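Local structure of mandelate racemase/muconate lactonizing protein (Paenibacillus sp., 3V5C) at residues R28-G40 against K168-L180. The protein is an enolase-fold lyase that probably dehydrates galacturonate, a sugar acid, with the help of bound magnesium. The protein carries 1 engineered substitution. Numbering follows the deposited sequence.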
loop_
_atom_site.group_PDB
_atom_site.type_symbol
_atom_site.label_atom_id
_atom_site.label_comp_id
_atom_site.label_asym_id
_atom_site.label_seq_id
_atom_site.Cartn_x
_atom_site.Cartn_y
_atom_site.Cartn_z
ATOM N N ARG A 28 -10.413 -13.657 3.352
ATOM C CA ARG A 28 -10.297 -14.375 4.611
ATOM C C ARG A 28 -10.254 -13.348 5.737
ATOM O O ARG A 28 -9.576 -12.321 5.633
ATOM C CB ARG A 28 -9.044 -15.254 4.604
ATOM C CG ARG A 28 -8.841 -16.104 5.880
ATOM C CD ARG A 28 -7.509 -16.857 5.826
ATOM N NE ARG A 28 -6.385 -15.924 5.945
ATOM C CZ ARG A 28 -5.454 -15.731 5.021
ATOM N NH1 ARG A 28 -5.470 -16.416 3.876
ATOM N NH2 ARG A 28 -4.497 -14.837 5.244
ATOM N N SER A 29 -11.013 -13.593 6.802
ATOM C CA SER A 29 -11.027 -12.681 7.944
ATOM C C SER A 29 -9.630 -12.493 8.543
ATOM O O SER A 29 -8.891 -13.457 8.741
ATOM C CB SER A 29 -12.007 -13.193 9.006
ATOM O OG SER A 29 -12.111 -12.271 10.072
ATOM N N ALA A 30 -9.269 -11.243 8.831
ATOM C CA ALA A 30 -7.949 -10.930 9.370
ATOM C C ALA A 30 -8.003 -10.799 10.884
ATOM O O ALA A 30 -8.838 -10.074 11.428
ATOM C CB ALA A 30 -7.414 -9.634 8.744
ATOM N N GLY A 31 -7.127 -11.529 11.562
ATOM C CA GLY A 31 -7.081 -11.521 13.015
ATOM C C GLY A 31 -6.415 -10.291 13.597
ATOM O O GLY A 31 -6.339 -9.244 12.945
ATOM N N ALA A 32 -5.965 -10.427 14.843
ATOM C CA ALA A 32 -5.268 -9.361 15.541
ATOM C C ALA A 32 -3.882 -9.132 14.953
ATOM O O ALA A 32 -3.375 -9.944 14.181
ATOM C CB ALA A 32 -5.159 -9.697 17.032
ATOM N N ASN A 33 -3.279 -7.996 15.308
ATOM C CA ASN A 33 -1.854 -7.797 15.067
ATOM C C ASN A 33 -1.162 -7.470 16.381
ATOM O O ASN A 33 -1.773 -7.573 17.443
ATOM C CB ASN A 33 -1.573 -6.747 13.979
ATOM C CG ASN A 33 -1.912 -5.330 14.413
ATOM O OD1 ASN A 33 -2.087 -5.054 15.594
ATOM N ND2 ASN A 33 -2.018 -4.419 13.435
ATOM N N GLY A 34 0.112 -7.103 16.307
ATOM C CA GLY A 34 0.890 -6.853 17.507
ATOM C C GLY A 34 0.248 -5.909 18.521
ATOM O O GLY A 34 0.437 -6.070 19.736
ATOM N N ARG A 35 -0.493 -4.913 18.032
ATOM C CA ARG A 35 -0.999 -3.842 18.896
ATOM C C ARG A 35 -2.502 -3.786 19.106
ATOM O O ARG A 35 -2.951 -3.281 20.133
ATOM C CB ARG A 35 -0.531 -2.475 18.386
ATOM C CG ARG A 35 -0.971 -2.180 16.971
ATOM C CD ARG A 35 -0.545 -0.771 16.558
ATOM N NE ARG A 35 -1.215 0.240 17.369
ATOM C CZ ARG A 35 -2.390 0.788 17.067
ATOM N NH1 ARG A 35 -2.919 1.700 17.864
ATOM N NH2 ARG A 35 -3.042 0.429 15.963
ATOM N N ILE A 36 -3.284 -4.264 18.141
ATOM C CA ILE A 36 -4.745 -4.198 18.270
ATOM C C ILE A 36 -5.408 -5.531 17.917
ATOM O O ILE A 36 -4.743 -6.465 17.463
ATOM C CB ILE A 36 -5.361 -3.057 17.428
ATOM C CG1 ILE A 36 -5.073 -3.278 15.946
ATOM C CG2 ILE A 36 -4.837 -1.709 17.932
ATOM C CD1 ILE A 36 -5.631 -2.153 15.067
ATOM N N GLY A 37 -6.719 -5.598 18.135
ATOM C CA GLY A 37 -7.476 -6.833 17.995
ATOM C C GLY A 37 -7.897 -7.184 16.581
ATOM O O GLY A 37 -7.387 -6.640 15.605
ATOM N N VAL A 38 -8.844 -8.115 16.483
ATOM C CA VAL A 38 -9.283 -8.659 15.204
ATOM C C VAL A 38 -9.706 -7.562 14.221
ATOM O O VAL A 38 -10.458 -6.647 14.578
ATOM C CB VAL A 38 -10.427 -9.670 15.415
ATOM C CG1 VAL A 38 -11.093 -10.020 14.090
ATOM C CG2 VAL A 38 -9.887 -10.946 16.096
ATOM N N HIS A 39 -9.218 -7.659 12.986
ATOM C CA HIS A 39 -9.526 -6.664 11.971
ATOM C C HIS A 39 -10.791 -7.046 11.209
ATOM O O HIS A 39 -11.531 -6.172 10.749
ATOM C CB HIS A 39 -8.354 -6.521 11.008
ATOM C CG HIS A 39 -7.179 -5.816 11.599
ATOM N ND1 HIS A 39 -6.397 -6.370 12.592
ATOM C CD2 HIS A 39 -6.666 -4.585 11.355
ATOM C CE1 HIS A 39 -5.446 -5.514 12.923
ATOM N NE2 HIS A 39 -5.588 -4.425 12.189
ATOM N N GLY A 40 -11.040 -8.347 11.086
ATOM C CA GLY A 40 -12.274 -8.837 10.503
ATOM C C GLY A 40 -12.249 -8.973 8.994
ATOM O O GLY A 40 -11.176 -9.071 8.362
ATOM N N LYS A 168 4.224 -11.422 3.928
ATOM C CA LYS A 168 4.540 -10.628 5.109
ATOM C C LYS A 168 3.783 -11.202 6.283
ATOM O O LYS A 168 2.558 -11.291 6.278
ATOM C CB LYS A 168 4.203 -9.145 4.934
ATOM C CG LYS A 168 4.735 -8.313 6.111
ATOM C CD LYS A 168 4.773 -6.821 5.789
ATOM C CE LYS A 168 3.389 -6.185 5.930
ATOM N NZ LYS A 168 3.480 -4.688 5.626
ATOM N N ILE A 169 4.541 -11.581 7.298
ATOM C CA ILE A 169 4.013 -12.283 8.443
ATOM C C ILE A 169 3.948 -11.347 9.639
ATOM O O ILE A 169 4.938 -10.724 9.991
ATOM C CB ILE A 169 4.926 -13.469 8.783
ATOM C CG1 ILE A 169 5.060 -14.391 7.564
ATOM C CG2 ILE A 169 4.363 -14.214 10.002
ATOM C CD1 ILE A 169 6.302 -15.265 7.594
ATOM N N LYS A 170 2.767 -11.205 10.234
ATOM C CA LYS A 170 2.660 -10.430 11.453
ATOM C C LYS A 170 3.363 -11.164 12.583
ATOM O O LYS A 170 3.173 -12.372 12.756
ATOM C CB LYS A 170 1.201 -10.157 11.810
ATOM C CG LYS A 170 0.477 -9.242 10.817
ATOM C CD LYS A 170 0.958 -7.808 11.000
ATOM C CE LYS A 170 0.211 -6.845 10.099
ATOM N NZ LYS A 170 0.908 -6.713 8.806
ATOM N N VAL A 171 4.184 -10.436 13.337
ATOM C CA VAL A 171 4.790 -10.979 14.548
ATOM C C VAL A 171 4.558 -9.981 15.695
ATOM O O VAL A 171 3.892 -8.959 15.512
ATOM C CB VAL A 171 6.289 -11.316 14.348
ATOM C CG1 VAL A 171 6.455 -12.343 13.231
ATOM C CG2 VAL A 171 7.095 -10.032 14.037
ATOM N N GLY A 172 5.074 -10.283 16.883
ATOM C CA GLY A 172 4.763 -9.480 18.054
ATOM C C GLY A 172 3.676 -10.027 18.957
ATOM O O GLY A 172 3.078 -9.292 19.760
ATOM N N ARG A 173 3.401 -11.322 18.841
ATOM C CA ARG A 173 2.291 -11.881 19.597
ATOM C C ARG A 173 2.437 -11.656 21.109
ATOM O O ARG A 173 1.436 -11.487 21.814
ATOM C CB ARG A 173 2.176 -13.370 19.293
ATOM C CG ARG A 173 1.620 -13.663 17.922
ATOM C CD ARG A 173 1.899 -15.139 17.577
ATOM N NE ARG A 173 1.181 -15.473 16.363
ATOM C CZ ARG A 173 1.560 -15.076 15.156
ATOM N NH1 ARG A 173 0.816 -15.378 14.098
ATOM N NH2 ARG A 173 2.683 -14.375 15.006
ATOM N N GLY A 174 3.677 -11.635 21.599
ATOM C CA GLY A 174 3.933 -11.447 23.019
ATOM C C GLY A 174 3.860 -10.009 23.532
ATOM O O GLY A 174 3.952 -9.783 24.732
ATOM N N GLY A 175 3.692 -9.021 22.654
ATOM C CA GLY A 175 3.625 -7.649 23.127
ATOM C C GLY A 175 2.334 -7.340 23.868
ATOM O O GLY A 175 2.311 -6.592 24.845
ATOM N N ARG A 176 1.236 -7.917 23.391
ATOM C CA ARG A 176 -0.063 -7.650 23.976
ATOM C C ARG A 176 -0.923 -8.912 24.122
ATOM O O ARG A 176 -1.461 -9.161 25.195
ATOM C CB ARG A 176 -0.819 -6.615 23.141
ATOM C CG ARG A 176 -2.208 -6.358 23.663
ATOM C CD ARG A 176 -2.913 -5.239 22.926
ATOM N NE ARG A 176 -4.192 -4.979 23.577
ATOM C CZ ARG A 176 -5.142 -4.174 23.110
ATOM N NH1 ARG A 176 -4.985 -3.524 21.961
ATOM N NH2 ARG A 176 -6.260 -4.021 23.806
ATOM N N HIS A 177 -1.057 -9.704 23.059
ATOM C CA HIS A 177 -2.102 -10.734 23.029
ATOM C C HIS A 177 -1.782 -12.097 23.660
ATOM O O HIS A 177 -2.696 -12.855 24.004
ATOM C CB HIS A 177 -2.607 -10.943 21.600
ATOM C CG HIS A 177 -3.118 -9.692 20.951
ATOM N ND1 HIS A 177 -4.266 -9.049 21.366
ATOM C CD2 HIS A 177 -2.636 -8.967 19.913
ATOM C CE1 HIS A 177 -4.462 -7.978 20.619
ATOM N NE2 HIS A 177 -3.485 -7.902 19.736
ATOM N N MET A 178 -0.499 -12.418 23.768
ATOM C CA MET A 178 -0.037 -13.648 24.406
ATOM C C MET A 178 1.037 -13.278 25.408
ATOM O O MET A 178 1.603 -12.196 25.329
ATOM C CB MET A 178 0.590 -14.593 23.375
ATOM C CG MET A 178 -0.345 -15.170 22.331
ATOM S SD MET A 178 0.525 -16.359 21.303
ATOM C CE MET A 178 0.881 -17.661 22.503
ATOM N N PRO A 179 1.338 -14.177 26.349
ATOM C CA PRO A 179 2.449 -13.955 27.274
ATOM C C PRO A 179 3.711 -13.697 26.464
ATOM O O PRO A 179 3.906 -14.265 25.386
ATOM C CB PRO A 179 2.535 -15.278 28.037
ATOM C CG PRO A 179 1.106 -15.762 28.045
ATOM C CD PRO A 179 0.602 -15.417 26.656
ATOM N N LEU A 180 4.556 -12.813 26.983
ATOM C CA LEU A 180 5.727 -12.337 26.262
ATOM C C LEU A 180 6.607 -13.433 25.654
ATOM O O LEU A 180 6.868 -13.445 24.449
ATOM C CB LEU A 180 6.565 -11.473 27.198
ATOM C CG LEU A 180 7.837 -10.892 26.602
ATOM C CD1 LEU A 180 7.494 -9.899 25.507
ATOM C CD2 LEU A 180 8.677 -10.239 27.698
HETATM O O HOH W 1 1.867 -7.564 14.126
HETATM O O HOH W 2 0.543 -8.691 20.693
#
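The turn at N33-I36 rests on the loop that follows strand 167-170, with the CA atoms of G34 and G172 only 4.7 Å apart and no direct backbone-to-backbone hydrogen bond between the two segments. Water joins the main chains: one molecule accepts from G34 N and lies 2.8 Å from V171 O; a second accepts from H177 N and sits close to G34 O and G172 O. H177 enters at the mouth of the turn. Its NE2 donates to I36 O at 3.0 Å, reaching that oxygen from above the carbonyl plane, while N33 N reaches it from the opposite face. A weak bond, bent to 115°, runs from the same NE2 to N33 O at 2.9 Å. The CB of A32 sits over one face of the imidazole in a CH-pi contact, 3.9 Å from the H177 ring centroid, and R176 CG lies above the opposite face, out toward the rim. A leucine in place of H177 would probably leave I36 O and N33 O without this shared donor and let the turn shift against the loop. R176 runs extended beside the turn, its chi1 of 177° swinging CG away from the backbone N, and NH1 donates to R35 O at 2.7 Å, a fairly straight bond (156°) with the oxygen in the guanidinium plane. Deeper in, the aliphatic part of K170 packs against N33, CD to CB at 4.1 Å, and its NZ continues to a salt bridge with D207. N33 OD1 accepts from I36 N nearly end-on and from R35 N above its carbonyl plane, closing an Asx turn. This turn belongs to an N-terminal-domain loop reaching over the C-terminal end of a barrel strand, typical of the enolase superfamily, where such a loop closes over the active site; consistent with this, the side chain of R35 is about 10 Å from the bound magnesium ion.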